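Side-chain contacts in putative metal-dependent phosphoesterase (PDB 3O0F), which hydrolyses phosphoester bonds at a site holding two irons and a zinc, and may also act as a 5'-3' exonuclease on RNA and DNA: residues T21-G26 / T52-D57; G73-A78 / G259-G264. All blocks are in the same frame, centred on the assembly; numbering follows the deposited sequence.

Contact 1: T21-G26 / T52-D57. With ZN (zinc ion), chain C; AMP (adenosine monophosphate), chain B.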
loop_
_atom_site.group_PDB
_atom_site.type_symbol
_atom_site.label_atom_id
_atom_site.label_comp_id
_atom_site.label_asym_id
_atom_site.label_seq_id
_atom_site.Cartn_x
_atom_site.Cartn_y
_atom_site.Cartn_z
ATOM N N THR A 21 -7.862 2.345 -2.736
ATOM C CA THR A 21 -9.182 2.874 -2.949
ATOM C C THR A 21 -9.301 4.231 -2.292
ATOM O O THR A 21 -8.358 4.725 -1.694
ATOM C CB THR A 21 -10.278 1.915 -2.357
ATOM O OG1 THR A 21 -10.332 2.037 -0.923
ATOM C CG2 THR A 21 -10.021 0.432 -2.815
ATOM N N VAL A 22 -10.480 4.800 -2.359
ATOM C CA VAL A 22 -10.816 6.018 -1.606
ATOM C C VAL A 22 -10.628 5.948 -0.086
ATOM O O VAL A 22 -10.517 6.985 0.546
ATOM C CB VAL A 22 -12.325 6.464 -1.873
ATOM C CG1 VAL A 22 -12.490 6.979 -3.310
ATOM C CG2 VAL A 22 -13.306 5.357 -1.548
ATOM N N PHE A 23 -10.581 4.753 0.507
ATOM C CA PHE A 23 -10.245 4.643 1.945
ATOM C C PHE A 23 -8.780 4.985 2.241
ATOM O O PHE A 23 -8.397 5.162 3.411
ATOM C CB PHE A 23 -10.660 3.311 2.525
ATOM C CG PHE A 23 -12.127 3.149 2.609
ATOM C CD1 PHE A 23 -12.835 3.646 3.701
ATOM C CD2 PHE A 23 -12.828 2.525 1.582
ATOM C CE1 PHE A 23 -14.223 3.554 3.735
ATOM C CE2 PHE A 23 -14.200 2.413 1.629
ATOM C CZ PHE A 23 -14.889 2.929 2.721
ATOM N N SER A 24 -7.966 5.137 1.199
ATOM C CA SER A 24 -6.691 5.872 1.347
ATOM C C SER A 24 -6.475 6.843 0.183
ATOM O O SER A 24 -7.124 7.897 0.140
ATOM C CB SER A 24 -5.484 4.931 1.584
ATOM O OG SER A 24 -5.312 3.950 0.587
ATOM N N ASP A 25 -5.585 6.498 -0.755
ATOM C CA ASP A 25 -5.219 7.404 -1.823
ATOM C C ASP A 25 -5.638 7.003 -3.247
ATOM O O ASP A 25 -5.169 7.600 -4.215
ATOM C CB ASP A 25 -3.729 7.756 -1.754
ATOM C CG ASP A 25 -2.796 6.555 -1.857
ATOM O OD1 ASP A 25 -3.243 5.366 -1.819
ATOM O OD2 ASP A 25 -1.550 6.813 -1.988
ATOM N N GLY A 26 -6.484 5.971 -3.368
ATOM C CA GLY A 26 -7.043 5.585 -4.645
ATOM C C GLY A 26 -8.234 6.509 -4.920
ATOM O O GLY A 26 -8.627 7.278 -4.065
ATOM N N THR A 52 -4.905 0.991 7.326
ATOM C CA THR A 52 -6.332 0.880 7.602
ATOM C C THR A 52 -6.930 -0.446 7.121
ATOM O O THR A 52 -6.421 -1.086 6.180
ATOM C CB THR A 52 -7.126 2.040 6.923
ATOM O OG1 THR A 52 -8.473 2.081 7.427
ATOM C CG2 THR A 52 -7.133 1.884 5.363
ATOM N N THR A 53 -8.052 -0.810 7.750
ATOM C CA THR A 53 -8.966 -1.854 7.242
ATOM C C THR A 53 -10.343 -1.278 6.942
ATOM O O THR A 53 -11.327 -2.016 6.840
ATOM C CB THR A 53 -9.141 -2.968 8.306
ATOM O OG1 THR A 53 -9.691 -2.384 9.505
ATOM C CG2 THR A 53 -7.804 -3.586 8.617
ATOM N N ALA A 54 -10.442 0.042 6.780
ATOM C CA ALA A 54 -11.777 0.695 6.726
ATOM C C ALA A 54 -12.632 0.264 5.522
ATOM O O ALA A 54 -13.869 0.251 5.598
ATOM C CB ALA A 54 -11.629 2.249 6.795
ATOM N N GLY A 55 -11.991 -0.100 4.407
ATOM C CA GLY A 55 -12.705 -0.609 3.245
ATOM C C GLY A 55 -12.952 -2.107 3.183
ATOM O O GLY A 55 -13.478 -2.609 2.202
ATOM N N TRP A 56 -12.564 -2.850 4.215
ATOM C CA TRP A 56 -12.748 -4.301 4.221
ATOM C C TRP A 56 -14.200 -4.781 4.089
ATOM O O TRP A 56 -14.488 -5.624 3.269
ATOM C CB TRP A 56 -12.103 -4.903 5.489
ATOM C CG TRP A 56 -10.621 -5.030 5.420
ATOM C CD1 TRP A 56 -9.739 -4.291 4.647
ATOM C CD2 TRP A 56 -9.818 -5.920 6.189
ATOM N NE1 TRP A 56 -8.481 -4.745 4.827
ATOM C CE2 TRP A 56 -8.491 -5.730 5.792
ATOM C CE3 TRP A 56 -10.102 -6.889 7.155
ATOM C CZ2 TRP A 56 -7.440 -6.456 6.352
ATOM C CZ3 TRP A 56 -9.073 -7.631 7.677
ATOM C CH2 TRP A 56 -7.758 -7.413 7.283
ATOM N N ASP A 57 -15.104 -4.284 4.920
ATOM C CA ASP A 57 -16.537 -4.633 4.803
ATOM C C ASP A 57 -17.093 -4.347 3.406
ATOM O O ASP A 57 -17.702 -5.190 2.798
ATOM C CB ASP A 57 -17.376 -3.871 5.837
ATOM C CG ASP A 57 -17.119 -4.339 7.285
ATOM O OD1 ASP A 57 -16.422 -5.358 7.492
ATOM O OD2 ASP A 57 -17.614 -3.667 8.226
HETATM ZN ZN ZN C . -1.058 4.632 -2.210
HETATM P P AMP B . 2.944 9.989 2.156
HETATM O O1P AMP B . 2.934 8.607 2.699
HETATM O O2P AMP B . 1.810 10.776 2.759
HETATM O O3P AMP B . 4.300 10.695 2.220
HETATM O "O5'" AMP B . 2.589 9.862 0.596
HETATM C "C5'" AMP B . 3.494 9.243 -0.285
HETATM C "C4'" AMP B . 2.709 8.249 -1.084
HETATM O "O4'" AMP B . 1.932 8.874 -2.142
HETATM C "C3'" AMP B . 3.636 7.230 -1.737
HETATM O "O3'" AMP B . 3.502 5.990 -1.055
HETATM C "C2'" AMP B . 2.980 7.153 -3.105
HETATM O "O2'" AMP B . 3.400 6.279 -4.153
HETATM C "C1'" AMP B . 1.610 7.814 -3.040
HETATM N N9 AMP B . 1.122 8.268 -4.356
HETATM C C8 AMP B . -0.143 8.168 -4.769
HETATM N N7 AMP B . -0.272 8.681 -6.010
HETATM C C5 AMP B . 0.933 9.121 -6.405
HETATM C C6 AMP B . 1.493 9.765 -7.606
HETATM N N6 AMP B . 0.711 10.055 -8.696
HETATM N N1 AMP B . 2.805 10.071 -7.576
HETATM C C2 AMP B . 3.610 9.813 -6.531
HETATM N N3 AMP B . 3.167 9.222 -5.412
HETATM C C4 AMP B . 1.862 8.852 -5.301
#
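Phe-23 lays one face of its ring over the turn made by Ala-54 and Gly-55, and this packing accounts for most of the surface that 21-26 and 52-57 bury against each other. The CA of Gly-55 stands above the ring in a CH-pi contact, 3.8 Å from the centroid of Phe-23 and 20° off the normal, displaced toward CD2. Along the other flank, Phe-23 CD1 meets Ala-54 CB at 3.6 Å. The approach depends on the bare glycine, since a CB on Gly-55 would fall 2.9 Å from Phe-23 CD2. The ring reaches the turn because CG of Phe-23 stands anti to the carbonyl carbon (chi1 -69°).

Each segment is braced from within by an ST turn. Thr-21 OG1 accepts the backbone N of Phe-23 at 3.1 Å and also lies in the plane of the phenyl ring, at its edge. In 52-57 the same motif recurs, Thr-52 OG1 accepting from the backbone N of Ala-54. With that hydroxyl anti to the backbone N (chi1 -168°), the methyl is left to face the first loop, CG2 lying 4.0 Å from Phe-23 O.

Two residues beyond the phenylalanine, Asp-25 chelates zinc through OD1 at 2.3 Å and OD2 at 2.2 Å, alongside His-50 and His-263. The packing thus borders a metal-bearing loop that also lines the AMP pocket. It illustrates how successive loops of a TIM-barrel-like PHP domain support one another: the loop after strand 15-19 rests on the turn leading into helix 56-66, Phe-23 also touches Pro-30 at the start of helix 30-39, and Thr-21 and Trp-56 both pack on Ile-47 of strand 44-47.

Contact 2: G73-A78 / G259-G264. With FE (Fe (III) ion), chain E; FE (Fe (III) ion), chain D; ZN (zinc ion), chain C; EDO (1,2-ethanediol), chain G.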
loop_
_atom_site.group_PDB
_atom_site.type_symbol
_atom_site.label_atom_id
_atom_site.label_comp_id
_atom_site.label_asym_id
_atom_site.label_seq_id
_atom_site.Cartn_x
_atom_site.Cartn_y
_atom_site.Cartn_z
ATOM N N GLY A 73 -6.341 -6.960 2.870
ATOM C CA GLY A 73 -4.992 -6.509 3.122
ATOM C C GLY A 73 -4.865 -5.049 3.499
ATOM O O GLY A 73 -5.826 -4.286 3.503
ATOM N N THR A 74 -3.650 -4.668 3.842
ATOM C CA THR A 74 -3.354 -3.291 4.279
ATOM C C THR A 74 -1.913 -3.007 3.886
ATOM O O THR A 74 -1.063 -3.886 4.009
ATOM C CB THR A 74 -3.459 -3.149 5.791
ATOM O OG1 THR A 74 -4.798 -3.357 6.220
ATOM C CG2 THR A 74 -2.981 -1.742 6.246
ATOM N N GLU A 75 -1.604 -1.801 3.425
ATOM C CA GLU A 75 -0.208 -1.434 3.187
ATOM C C GLU A 75 0.232 -0.576 4.377
ATOM O O GLU A 75 -0.306 0.495 4.643
ATOM C CB GLU A 75 -0.022 -0.682 1.856
ATOM C CG GLU A 75 1.411 -0.325 1.658
ATOM C CD GLU A 75 1.759 0.162 0.250
ATOM O OE1 GLU A 75 0.860 0.430 -0.496
ATOM O OE2 GLU A 75 2.956 0.173 -0.113
ATOM N N ILE A 76 1.194 -1.087 5.121
ATOM C CA ILE A 76 1.580 -0.467 6.370
ATOM C C ILE A 76 2.832 0.364 6.132
ATOM O O ILE A 76 3.859 -0.151 5.639
ATOM C CB ILE A 76 1.865 -1.516 7.469
ATOM C CG1 ILE A 76 0.659 -2.449 7.618
ATOM C CG2 ILE A 76 2.215 -0.819 8.818
ATOM C CD1 ILE A 76 0.867 -3.603 8.590
ATOM N N THR A 77 2.748 1.623 6.545
ATOM C CA THR A 77 3.876 2.548 6.465
ATOM C C THR A 77 4.889 2.225 7.572
ATOM O O THR A 77 4.521 2.125 8.735
ATOM C CB THR A 77 3.347 4.022 6.672
ATOM O OG1 THR A 77 2.182 4.241 5.872
ATOM C CG2 THR A 77 4.396 5.094 6.313
ATOM N N ALA A 78 6.151 2.059 7.216
ATOM C CA ALA A 78 7.153 1.667 8.154
ATOM C C ALA A 78 8.517 2.271 7.780
ATOM O O ALA A 78 8.663 2.882 6.721
ATOM C CB ALA A 78 7.220 0.115 8.271
ATOM N N GLY A 259 1.796 -7.088 -7.976
ATOM C CA GLY A 259 0.588 -6.305 -7.931
ATOM C C GLY A 259 0.789 -5.015 -8.702
ATOM O O GLY A 259 1.911 -4.667 -9.032
ATOM N N SER A 260 -0.303 -4.309 -8.975
ATOM C CA SER A 260 -0.267 -3.125 -9.832
ATOM C C SER A 260 0.055 -1.850 -9.082
ATOM O O SER A 260 0.584 -0.930 -9.681
ATOM C CB SER A 260 -1.595 -2.930 -10.519
ATOM O OG SER A 260 -2.632 -2.755 -9.564
ATOM N N ASP A 261 -0.241 -1.795 -7.782
ATOM C CA ASP A 261 -0.270 -0.539 -7.054
ATOM C C ASP A 261 -1.277 0.423 -7.710
ATOM O O ASP A 261 -1.046 1.611 -7.782
ATOM C CB ASP A 261 1.109 0.107 -7.039
ATOM C CG ASP A 261 1.500 0.578 -5.689
ATOM O OD1 ASP A 261 0.587 0.882 -4.899
ATOM O OD2 ASP A 261 2.704 0.594 -5.412
ATOM N N TRP A 262 -2.395 -0.122 -8.187
ATOM C CA TRP A 262 -3.446 0.680 -8.731
ATOM C C TRP A 262 -3.983 1.656 -7.707
ATOM O O TRP A 262 -4.237 1.303 -6.545
ATOM C CB TRP A 262 -4.562 -0.245 -9.181
ATOM C CG TRP A 262 -5.767 0.331 -9.823
ATOM C CD1 TRP A 262 -5.897 0.709 -11.111
ATOM C CD2 TRP A 262 -7.070 0.425 -9.235
ATOM N NE1 TRP A 262 -7.202 1.080 -11.367
ATOM C CE2 TRP A 262 -7.948 0.857 -10.240
ATOM C CE3 TRP A 262 -7.581 0.164 -7.949
ATOM C CZ2 TRP A 262 -9.283 1.097 -9.992
ATOM C CZ3 TRP A 262 -8.926 0.371 -7.710
ATOM C CH2 TRP A 262 -9.763 0.838 -8.736
ATOM N N HIS A 263 -4.168 2.882 -8.171
ATOM C CA HIS A 263 -4.817 3.926 -7.407
ATOM C C HIS A 263 -5.902 4.567 -8.273
ATOM O O HIS A 263 -6.252 5.735 -8.083
ATOM C CB HIS A 263 -3.789 4.999 -7.028
ATOM C CG HIS A 263 -2.790 4.587 -5.990
ATOM N ND1 HIS A 263 -1.844 3.606 -6.182
ATOM C CD2 HIS A 263 -2.556 5.088 -4.757
ATOM C CE1 HIS A 263 -1.085 3.507 -5.110
ATOM N NE2 HIS A 263 -1.497 4.399 -4.232
ATOM N N GLY A 264 -6.408 3.829 -9.253
ATOM C CA GLY A 264 -7.401 4.373 -10.161
ATOM C C GLY A 264 -6.805 5.482 -11.007
ATOM O O GLY A 264 -5.707 5.344 -11.566
HETATM FE FE FE E . 0.824 0.676 -2.637
HETATM FE FE FE D . 3.928 1.587 -1.411
HETATM ZN ZN ZN C . -1.058 4.632 -2.210
HETATM C C1 EDO G . -7.874 0.007 -14.709
HETATM O O1 EDO G . -6.507 0.469 -14.441
HETATM C C2 EDO G . -8.903 1.129 -14.853
HETATM O O2 EDO G . -9.283 1.708 -13.574
HETATM O O HOH W 1 2.886 0.760 -2.915
#
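Glu-75 and Asp-261 meet through an iron, in the metal centre of a PHP phosphoesterase, where ligands from distant parts of the chain converge. Their oxygens Glu-75 OE1 and Asp-261 OD1 stand 4.4 Å apart, almost straight across the ion, whose positive charge probably offsets the repulsion between the two carboxylates. Glu-75 leaves strand 70-80 fully extended, with CG anti to the backbone N (chi1 180°), and bridges two irons: OE1 binds the one shared with Asp-261, His-18 and His-20, and OE2 binds the other, with His-86 and His-203.

Along 259-264, Ser-260 comes first. Its OG accepts the backbone N of Trp-262 at 3.0 Å, an ST turn, and is also hydrogen-bonded to Asp-16. Asp-261 follows, with OD1 2.3 Å from the first iron. Its OD2 accepts a hydrogen bond at 2.5 Å from the water that bridges both irons, so one carboxylate holds a metal and orients the metal-bound water; the chief polar partner of Asp-261 beyond the two segments is His-234.

Trp-262 packs instead on Leu-33 and Gln-36 of helix 30-39. Gly-264 N sits over the centre of its indole, 3.3 Å above the plane, while NE1 bonds at the ring edge to an ethanediol probably carried over from crystallisation. Replacing this tryptophan by an alanine would probably leave Gly-264 N without its aromatic cover and open a gap against helix 30-39.

His-263 is steadied by the segment's own backbone. ND1 donates in the ring plane to Asp-261 O at 2.7 Å, although it approaches 50° out of the carbonyl plane, and this fixes the imidazole so that NE2 reaches the zinc at 2.1 Å.

In the fold
Both contacts are buried, yet they work differently. Contact 1 is an apolar packing of neighbouring loops, its centre about 10 Å from that of the chain, with no hydrogen bond passing between its segments. The centre of contact 2 lies about 2 Å from that of the chain; this contact buries little surface and is joined by metal instead. Contact 1 pairs segments close in sequence, whereas contact 2 brings together segments 181 residues apart. The zinc unites them, since each supplies one of its ligands. They also touch where 52-57 runs beside strand 70-80, through probable hydrogen bonds from Thr-74 OG1 to Thr-52 O and from Trp-56 NE1 to Gly-73 O.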